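Local coordinates for protein ribonuclease VapC (Klebsiella pneumoniae, PDB 7BY3) that probably acts as the magnesium-dependent RNA-cleaving toxin of a toxin-antitoxin pair, built on a PIN domain, at residues 9-14 and 105-110; 21-26 and 120-125; 37-42 and 91-96. All blocks are in the same frame, centred on the assembly; numbering follows the deposited sequence.

Interactions 1 and 3 are both buried, each centred about 6 Å from the centre of the chain, whereas interaction 2 lies about 13 Å out and is only partly covered. Interaction 1 is the polar one: a backbone bond and a hydroxyl-carboxylate bond join 9-14 to 105-110. Interaction 2 has no hydrogen bond between its segments and rests on a tyrosine ring against helix 21-28. Interaction 3 packs isoleucines of two helices and adds a water bridge. Helix 10-17 ties the set together, since I12 touches P121 and Y122, and T10 hydrogen-bonds T40. Interactions 2 and 3 do not touch, their nearest atoms being about 11 Å apart.

Interaction 1: residues 9-14 and 105-110; sequences DTNILI and ITRNTK
D9 turns its carboxylate anti to the backbone N (chi1 -162°), T106 does the same with its hydroxyl (chi1 175°), and the two side chains lie side by side, pointing the same way. T106 OG1 donates to D9 OD2 at 2.9 Å, using the anti lone pair of that oxygen. The same hydroxyl accepts from N108 N at 3.0 Å, which closes an ST turn and fixes the hydroxyl between turn and carboxylate. Water 1 donates to D9 OD2 as well, while the other oxygen, D9 OD1, receives T10 N from above the carboxylate plane.

The backbones also join directly: D9 N donates to I105 O at 3.0 Å. This bond falls where strand 103-105 ends and helix 10-17 is about to begin. I12 closes the apolar side, its CD1 lying 3.5 Å from I105 CG2 as the two side chains pass at a slant.

R107 bends at chi3, and its guanidinium passes N11 with the amide plane turned 65° from its own. The charge itself is matched by a salt bridge to D15, farther along the same helix.

D9 is a predicted magnesium ligand, and its side chain is about 5 Å from that of D90, the other predicted ligand. T106 would then be a second-shell residue, consistent with a hydroxyl that helps set the rotation of a carboxylate predicted to bind metal, through the anti lone pair of OD2.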
loop_
_atom_site.group_PDB
_atom_site.type_symbol
_atom_site.label_atom_id
_atom_site.label_comp_id
_atom_site.label_asym_id
_atom_site.label_seq_id
_atom_site.Cartn_x
_atom_site.Cartn_y
_atom_site.Cartn_z
ATOM N N ASP B 9 -9.404 -2.880 11.984
ATOM C CA ASP B 9 -8.049 -3.405 11.861
ATOM C C ASP B 9 -8.080 -4.901 11.563
ATOM O O ASP B 9 -9.087 -5.571 11.795
ATOM C CB ASP B 9 -7.251 -3.123 13.136
ATOM C CG ASP B 9 -5.751 -3.248 12.931
ATOM O OD1 ASP B 9 -5.321 -3.479 11.781
ATOM O OD2 ASP B 9 -5.001 -3.104 13.920
ATOM N N THR B 10 -6.969 -5.410 11.041
ATOM C CA THR B 10 -6.871 -6.789 10.570
ATOM C C THR B 10 -7.248 -7.836 11.621
ATOM O O THR B 10 -7.918 -8.819 11.307
ATOM C CB THR B 10 -5.440 -7.092 10.070
ATOM O OG1 THR B 10 -5.026 -6.070 9.155
ATOM C CG2 THR B 10 -5.387 -8.443 9.374
ATOM N N ASN B 11 -6.826 -7.619 12.863
ATOM C CA ASN B 11 -7.027 -8.607 13.921
ATOM C C ASN B 11 -8.500 -8.902 14.215
ATOM O O ASN B 11 -8.842 -9.994 14.672
ATOM C CB ASN B 11 -6.322 -8.158 15.207
ATOM C CG ASN B 11 -6.727 -6.761 15.645
ATOM O OD1 ASN B 11 -6.042 -5.782 15.349
ATOM N ND2 ASN B 11 -7.843 -6.665 16.356
ATOM N N ILE B 12 -9.369 -7.932 13.951
ATOM C CA ILE B 12 -10.795 -8.105 14.201
ATOM C C ILE B 12 -11.438 -8.982 13.136
ATOM O O ILE B 12 -12.228 -9.873 13.450
ATOM C CB ILE B 12 -11.519 -6.755 14.260
ATOM C CG1 ILE B 12 -10.998 -5.942 15.441
ATOM C CG2 ILE B 12 -13.021 -6.954 14.386
ATOM C CD1 ILE B 12 -11.697 -4.636 15.617
ATOM N N LEU B 13 -11.095 -8.727 11.876
ATOM C CA LEU B 13 -11.589 -9.543 10.772
ATOM C C LEU B 13 -11.132 -10.992 10.924
ATOM O O LEU B 13 -11.913 -11.921 10.718
ATOM C CB LEU B 13 -11.121 -8.978 9.429
ATOM C CG LEU B 13 -11.874 -7.765 8.879
ATOM C CD1 LEU B 13 -11.323 -7.384 7.521
ATOM C CD2 LEU B 13 -13.357 -8.053 8.778
ATOM N N ILE B 14 -9.866 -11.173 11.290
ATOM C CA ILE B 14 -9.315 -12.499 11.545
ATOM C C ILE B 14 -10.094 -13.204 12.650
ATOM O O ILE B 14 -10.450 -14.376 12.521
ATOM C CB ILE B 14 -7.824 -12.425 11.937
ATOM C CG1 ILE B 14 -6.991 -11.917 10.760
ATOM C CG2 ILE B 14 -7.315 -13.788 12.378
ATOM C CD1 ILE B 14 -7.061 -12.807 9.539
ATOM N N ILE B 105 -10.839 0.738 14.972
ATOM C CA ILE B 105 -11.170 -0.284 15.949
ATOM C C ILE B 105 -10.154 -1.406 15.845
ATOM O O ILE B 105 -10.023 -2.052 14.806
ATOM C CB ILE B 105 -12.596 -0.835 15.756
ATOM C CG1 ILE B 105 -13.590 0.310 15.598
ATOM C CG2 ILE B 105 -13.011 -1.668 16.944
ATOM C CD1 ILE B 105 -13.931 0.604 14.178
ATOM N N THR B 106 -9.421 -1.614 16.930
ATOM C CA THR B 106 -8.341 -2.586 16.959
ATOM C C THR B 106 -8.209 -3.183 18.350
ATOM O O THR B 106 -8.545 -2.543 19.344
ATOM C CB THR B 106 -6.998 -1.947 16.544
ATOM O OG1 THR B 106 -5.941 -2.904 16.691
ATOM C CG2 THR B 106 -6.697 -0.729 17.402
ATOM N N ARG B 107 -7.724 -4.416 18.417
ATOM C CA ARG B 107 -7.456 -5.044 19.702
ATOM C C ARG B 107 -6.087 -4.658 20.237
ATOM O O ARG B 107 -5.715 -5.064 21.338
ATOM C CB ARG B 107 -7.544 -6.564 19.594
ATOM C CG ARG B 107 -8.762 -7.163 20.260
ATOM C CD ARG B 107 -8.669 -8.676 20.295
ATOM N NE ARG B 107 -8.886 -9.252 18.974
ATOM C CZ ARG B 107 -7.908 -9.643 18.168
ATOM N NH1 ARG B 107 -8.186 -10.152 16.980
ATOM N NH2 ARG B 107 -6.655 -9.535 18.557
ATOM N N ASN B 108 -5.341 -3.862 19.478
ATOM C CA ASN B 108 -3.966 -3.588 19.854
ATOM C C ASN B 108 -3.898 -2.333 20.718
ATOM O O ASN B 108 -3.950 -1.208 20.221
ATOM C CB ASN B 108 -3.118 -3.435 18.584
ATOM C CG ASN B 108 -1.637 -3.289 18.867
ATOM O OD1 ASN B 108 -1.187 -3.427 20.003
ATOM N ND2 ASN B 108 -0.866 -3.016 17.821
ATOM N N THR B 109 -3.765 -2.554 22.023
ATOM C CA THR B 109 -3.640 -1.488 23.010
ATOM C C THR B 109 -2.199 -1.044 23.178
ATOM O O THR B 109 -1.917 0.131 23.401
ATOM C CB THR B 109 -4.199 -1.922 24.372
ATOM O OG1 THR B 109 -3.452 -3.041 24.863
ATOM C CG2 THR B 109 -5.659 -2.316 24.239
ATOM N N LYS B 110 -1.297 -2.017 23.087
ATOM C CA LYS B 110 0.128 -1.800 23.299
ATOM C C LYS B 110 0.652 -0.682 22.411
ATOM O O LYS B 110 1.347 0.222 22.873
ATOM C CB LYS B 110 0.896 -3.097 23.035
ATOM C CG LYS B 110 2.368 -3.047 23.389
ATOM C CD LYS B 110 3.004 -4.418 23.234
ATOM C CE LYS B 110 4.517 -4.321 23.161
ATOM N NZ LYS B 110 4.962 -3.016 22.601
HETATM O O HOH W 1 -2.494 -2.820 14.923
#

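Interaction 2: residues 21-26 and 120-125; sequences REAKQA and TPYEIH
Y122 lays one ring face against E22, and this aromatic contact is the main one between helix 21-28 and the chain after strand 118-119. E22 CB stands 3.9 Å from the centroid of the Y122 ring, 19° off the ring normal, which satisfies a CH-pi contact over the face. The methylene sits displaced from the centre toward the CD1 side, where E22 CB to Y122 CD1 is 3.7 Å. Beyond CB the glutamate chain bends at chi2 (94°), and its carboxylate leads away from the ring. The tyrosine reaches the helix because CG is held between the backbone N and the carbonyl carbon (chi1 54°), a torsion that swings the ring out toward segment 21-26.

Apolar contacts come from two alanines one helical turn apart. A26 CB meets the ring at its edge, near the ring plane, 3.8 Å from Y122 CE2. The same methyl lies 4.2 Å from P121 CB, so A26 touches two consecutive residues of 120-125. A23 takes the far end of the ring, its CB 3.6 Å from Y122 OH. With only methyl groups at A23 and A26, the ring lies close to the helix backbone: E22 O is 3.6 Å from Y122 CE2.

No hydrogen bond crosses between the segments. The tyrosine hydroxyl is hydrogen-bonded instead to D15 of helix 10-17, the aspartate that also forms a salt bridge with R107. I12 of that helix touches P121 and Y122 too.

The arrangement is face-and-edge packing of an aromatic ring on a helix; it joins the tail after strand 118-119 to helix 21-28 and, through I12 and D15, to helix 10-17, at the edge of the PIN fold.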
loop_
_atom_site.group_PDB
_atom_site.type_symbol
_atom_site.label_atom_id
_atom_site.label_comp_id
_atom_site.label_asym_id
_atom_site.label_seq_id
_atom_site.Cartn_x
_atom_site.Cartn_y
_atom_site.Cartn_z
ATOM N N ARG B 21 -17.221 -14.660 18.543
ATOM C CA ARG B 21 -18.440 -13.861 18.640
ATOM C C ARG B 21 -18.140 -12.426 19.070
ATOM O O ARG B 21 -18.926 -11.515 18.813
ATOM C CB ARG B 21 -19.430 -14.501 19.618
ATOM C CG ARG B 21 -20.837 -13.934 19.522
ATOM C CD ARG B 21 -21.775 -14.554 20.541
ATOM N NE ARG B 21 -23.057 -13.854 20.582
ATOM C CZ ARG B 21 -24.046 -14.050 19.716
ATOM N NH1 ARG B 21 -23.908 -14.931 18.735
ATOM N NH2 ARG B 21 -25.176 -13.367 19.832
ATOM N N GLU B 22 -16.999 -12.237 19.725
ATOM C CA GLU B 22 -16.561 -10.911 20.144
ATOM C C GLU B 22 -16.355 -9.994 18.942
ATOM O O GLU B 22 -16.583 -8.788 19.024
ATOM C CB GLU B 22 -15.265 -11.000 20.957
ATOM C CG GLU B 22 -15.401 -11.695 22.306
ATOM C CD GLU B 22 -15.078 -13.178 22.249
ATOM O OE1 GLU B 22 -15.234 -13.790 21.172
ATOM O OE2 GLU B 22 -14.664 -13.734 23.288
ATOM N N ALA B 23 -15.920 -10.576 17.829
ATOM C CA ALA B 23 -15.689 -9.821 16.603
ATOM C C ALA B 23 -17.004 -9.507 15.898
ATOM O O ALA B 23 -17.181 -8.419 15.352
ATOM C CB ALA B 23 -14.762 -10.582 15.681
ATOM N N LYS B 24 -17.918 -10.475 15.909
ATOM C CA LYS B 24 -19.273 -10.270 15.412
ATOM C C LYS B 24 -19.914 -9.087 16.133
ATOM O O LYS B 24 -20.588 -8.265 15.517
ATOM C CB LYS B 24 -20.110 -11.542 15.597
ATOM C CG LYS B 24 -21.596 -11.390 15.294
ATOM C CD LYS B 24 -22.273 -12.753 15.194
ATOM C CE LYS B 24 -23.791 -12.633 15.112
ATOM N NZ LYS B 24 -24.391 -12.069 16.354
ATOM N N GLN B 25 -19.676 -8.994 17.438
ATOM C CA GLN B 25 -20.201 -7.898 18.242
ATOM C C GLN B 25 -19.474 -6.590 17.963
ATOM O O GLN B 25 -20.035 -5.511 18.137
ATOM C CB GLN B 25 -20.103 -8.234 19.728
ATOM C CG GLN B 25 -21.006 -9.369 20.149
ATOM C CD GLN B 25 -20.950 -9.636 21.635
ATOM O OE1 GLN B 25 -20.053 -9.163 22.332
ATOM N NE2 GLN B 25 -21.912 -10.400 22.130
ATOM N N ALA B 26 -18.219 -6.690 17.539
ATOM C CA ALA B 26 -17.440 -5.508 17.200
ATOM C C ALA B 26 -17.896 -4.939 15.861
ATOM O O ALA B 26 -17.954 -3.723 15.677
ATOM C CB ALA B 26 -15.957 -5.840 17.163
ATOM N N THR B 120 -10.614 0.389 21.524
ATOM C CA THR B 120 -10.329 -1.012 21.808
ATOM C C THR B 120 -11.628 -1.720 22.229
ATOM O O THR B 120 -12.157 -1.498 23.317
ATOM C CB THR B 120 -9.210 -1.163 22.876
ATOM O OG1 THR B 120 -8.968 -2.551 23.133
ATOM C CG2 THR B 120 -9.548 -0.437 24.173
ATOM N N PRO B 121 -12.178 -2.545 21.320
ATOM C CA PRO B 121 -13.455 -3.227 21.561
ATOM C C PRO B 121 -13.410 -4.342 22.609
ATOM O O PRO B 121 -14.288 -4.378 23.470
ATOM C CB PRO B 121 -13.797 -3.803 20.183
ATOM C CG PRO B 121 -12.481 -4.004 19.531
ATOM C CD PRO B 121 -11.599 -2.895 20.014
ATOM N N TYR B 122 -12.400 -5.207 22.570
ATOM C CA TYR B 122 -12.396 -6.387 23.435
ATOM C C TYR B 122 -10.990 -6.927 23.717
ATOM O O TYR B 122 -9.994 -6.331 23.312
ATOM C CB TYR B 122 -13.283 -7.492 22.836
ATOM C CG TYR B 122 -12.967 -7.893 21.408
ATOM C CD1 TYR B 122 -12.202 -9.017 21.134
ATOM C CD2 TYR B 122 -13.456 -7.162 20.335
ATOM C CE1 TYR B 122 -11.925 -9.389 19.833
ATOM C CE2 TYR B 122 -13.174 -7.522 19.031
ATOM C CZ TYR B 122 -12.408 -8.636 18.786
ATOM O OH TYR B 122 -12.129 -9.002 17.492
ATOM N N GLU B 123 -10.924 -8.058 24.415
ATOM C CA GLU B 123 -9.674 -8.544 24.997
ATOM C C GLU B 123 -9.406 -10.021 24.703
ATOM O O GLU B 123 -10.340 -10.810 24.557
ATOM C CB GLU B 123 -9.702 -8.315 26.515
ATOM C CG GLU B 123 -8.449 -8.728 27.275
ATOM C CD GLU B 123 -7.244 -7.883 26.923
ATOM O OE1 GLU B 123 -7.428 -6.688 26.612
ATOM O OE2 GLU B 123 -6.114 -8.413 26.962
ATOM N N ILE B 124 -8.129 -10.388 24.606
ATOM C CA ILE B 124 -7.747 -11.794 24.619
ATOM C C ILE B 124 -7.371 -12.180 26.060
ATOM O O ILE B 124 -6.422 -11.650 26.637
ATOM C CB ILE B 124 -6.596 -12.102 23.601
ATOM C CG1 ILE B 124 -5.300 -11.347 23.914
ATOM C CG2 ILE B 124 -7.034 -11.782 22.180
ATOM C CD1 ILE B 124 -4.184 -12.229 24.449
ATOM N N HIS B 125 -8.188 -13.067 26.632
ATOM C CA HIS B 125 -8.068 -13.593 28.000
ATOM C C HIS B 125 -7.361 -12.677 28.998
ATOM O O HIS B 125 -6.139 -12.723 29.145
ATOM C CB HIS B 125 -7.374 -14.946 27.968
#

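Interaction 3: residues 37-42 and 91-96; sequences SLITWM and AIILAT
Two helices of the PIN domain, 38-50 and 88-99, meet here where strand 35-37 gives way to the first of them. The short axes of 38-42 and 91-96 approach to 10.4 Å with 130° between their directions, an oblique crossing, 50° short of antiparallel. S37 holds the N-cap position: its OG, anti to the backbone N (chi1 173°), accepts from I39 N at 3.1 Å and caps the new helix.

The apolar part is carried by isoleucines. I39 and I92 cross at about a right angle, and the I39 CD1 methyl lies 3.6 Å from I92 CD1 and equally near I92 CG2, so it rests against both branches of its partner. The longer branch of I93 runs along the start of the helix. Its CG1 is 4.0 Å from S37 CB, while its CD1 comes 3.7 Å from T40 OG1, again with the side chains at about a right angle. The T40 hydroxyl has its polar partner elsewhere, in a hydrogen bond with T10.

A water bridges the polar side of this buried contact. Water 2 donates to T96 OG1 at 2.8 Å and also hydrogen-bonds the capping oxygen S37 OG. T96 OG1 in turn donates to I92 O one turn back, and T96 N reaches the same carbonyl oxygen from the opposite face of its plane, so two bonds grip that oxygen.

I93 also touches D9, a predicted magnesium ligand, and L104 of strand 103-105, so this packing borders the probable metal site. On the other flank, helix 71-83 covers I92 and T96 through S77 and I73, and M42 of the second subunit packs on I92.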
loop_
_atom_site.group_PDB
_atom_site.type_symbol
_atom_site.label_atom_id
_atom_site.label_comp_id
_atom_site.label_asym_id
_atom_site.label_seq_id
_atom_site.Cartn_x
_atom_site.Cartn_y
_atom_site.Cartn_z
ATOM N N SER B 37 -8.494 -1.128 5.322
ATOM C CA SER B 37 -7.407 -0.764 4.424
ATOM C C SER B 37 -7.137 -1.891 3.432
ATOM O O SER B 37 -7.543 -3.030 3.653
ATOM C CB SER B 37 -6.139 -0.437 5.215
ATOM O OG SER B 37 -5.033 -0.238 4.350
ATOM N N LEU B 38 -6.468 -1.567 2.332
ATOM C CA LEU B 38 -6.012 -2.584 1.391
ATOM C C LEU B 38 -4.999 -3.513 2.062
ATOM O O LEU B 38 -4.897 -4.690 1.719
ATOM C CB LEU B 38 -5.402 -1.933 0.147
ATOM C CG LEU B 38 -5.211 -2.811 -1.093
ATOM C CD1 LEU B 38 -6.467 -3.619 -1.403
ATOM C CD2 LEU B 38 -4.808 -1.957 -2.286
ATOM N N ILE B 39 -4.254 -2.969 3.020
ATOM C CA ILE B 39 -3.305 -3.748 3.808
ATOM C C ILE B 39 -4.012 -4.877 4.546
ATOM O O ILE B 39 -3.518 -6.002 4.603
ATOM C CB ILE B 39 -2.559 -2.860 4.824
ATOM C CG1 ILE B 39 -1.628 -1.891 4.093
ATOM C CG2 ILE B 39 -1.780 -3.710 5.819
ATOM C CD1 ILE B 39 -0.526 -1.337 4.953
ATOM N N THR B 40 -5.178 -4.566 5.099
ATOM C CA THR B 40 -5.972 -5.552 5.818
ATOM C C THR B 40 -6.539 -6.600 4.862
ATOM O O THR B 40 -6.538 -7.789 5.171
ATOM C CB THR B 40 -7.118 -4.883 6.603
ATOM O OG1 THR B 40 -6.569 -4.083 7.658
ATOM C CG2 THR B 40 -8.040 -5.925 7.208
ATOM N N TRP B 41 -7.005 -6.154 3.697
ATOM C CA TRP B 41 -7.539 -7.059 2.682
ATOM C C TRP B 41 -6.520 -8.138 2.320
ATOM O O TRP B 41 -6.856 -9.316 2.250
ATOM C CB TRP B 41 -7.955 -6.284 1.425
ATOM C CG TRP B 41 -8.737 -7.108 0.427
ATOM C CD1 TRP B 41 -10.093 -7.224 0.348
ATOM C CD2 TRP B 41 -8.198 -7.919 -0.623
ATOM N NE1 TRP B 41 -10.437 -8.061 -0.686
ATOM C CE2 TRP B 41 -9.296 -8.503 -1.301
ATOM C CE3 TRP B 41 -6.906 -8.217 -1.065
ATOM C CZ2 TRP B 41 -9.132 -9.360 -2.388
ATOM C CZ3 TRP B 41 -6.745 -9.069 -2.145
ATOM C CH2 TRP B 41 -7.853 -9.630 -2.793
ATOM N N MET B 42 -5.271 -7.729 2.114
ATOM C CA MET B 42 -4.206 -8.655 1.738
ATOM C C MET B 42 -3.872 -9.652 2.846
ATOM O O MET B 42 -3.717 -10.845 2.586
ATOM C CB MET B 42 -2.944 -7.883 1.345
ATOM C CG MET B 42 -3.076 -7.095 0.053
ATOM S SD MET B 42 -1.512 -6.395 -0.498
ATOM C CE MET B 42 -1.622 -4.746 0.184
ATOM N N ALA B 91 0.908 2.364 11.004
ATOM C CA ALA B 91 0.824 3.779 10.659
ATOM C C ALA B 91 -0.080 4.015 9.454
ATOM O O ALA B 91 -0.814 4.999 9.405
ATOM C CB ALA B 91 2.216 4.337 10.390
ATOM N N ILE B 92 -0.024 3.105 8.489
ATOM C CA ILE B 92 -0.809 3.232 7.266
ATOM C C ILE B 92 -2.300 3.050 7.546
ATOM O O ILE B 92 -3.136 3.780 7.012
ATOM C CB ILE B 92 -0.344 2.219 6.198
ATOM C CG1 ILE B 92 1.086 2.540 5.757
ATOM C CG2 ILE B 92 -1.271 2.235 4.996
ATOM C CD1 ILE B 92 1.715 1.480 4.887
ATOM N N ILE B 93 -2.626 2.084 8.397
ATOM C CA ILE B 93 -4.014 1.829 8.764
ATOM C C ILE B 93 -4.569 2.986 9.598
ATOM O O ILE B 93 -5.728 3.372 9.446
ATOM C CB ILE B 93 -4.147 0.493 9.528
ATOM C CG1 ILE B 93 -3.998 -0.677 8.554
ATOM C CG2 ILE B 93 -5.488 0.394 10.230
ATOM C CD1 ILE B 93 -3.933 -2.028 9.219
ATOM N N LEU B 94 -3.731 3.556 10.458
ATOM C CA LEU B 94 -4.128 4.716 11.250
ATOM C C LEU B 94 -4.256 5.960 10.372
ATOM O O LEU B 94 -5.145 6.784 10.576
ATOM C CB LEU B 94 -3.129 4.963 12.383
ATOM C CG LEU B 94 -3.446 6.123 13.332
ATOM C CD1 LEU B 94 -4.837 5.969 13.928
ATOM C CD2 LEU B 94 -2.402 6.227 14.431
ATOM N N ALA B 95 -3.364 6.089 9.393
ATOM C CA ALA B 95 -3.406 7.207 8.453
ATOM C C ALA B 95 -4.665 7.154 7.600
ATOM O O ALA B 95 -5.273 8.181 7.301
ATOM C CB ALA B 95 -2.172 7.202 7.569
ATOM N N THR B 96 -5.045 5.943 7.211
ATOM C CA THR B 96 -6.245 5.725 6.420
ATOM C C THR B 96 -7.491 6.149 7.195
ATOM O O THR B 96 -8.394 6.778 6.643
ATOM C CB THR B 96 -6.365 4.246 5.999
ATOM O OG1 THR B 96 -5.269 3.906 5.141
ATOM C CG2 THR B 96 -7.668 3.997 5.262
HETATM O O HOH W 2 -5.210 1.933 3.224
#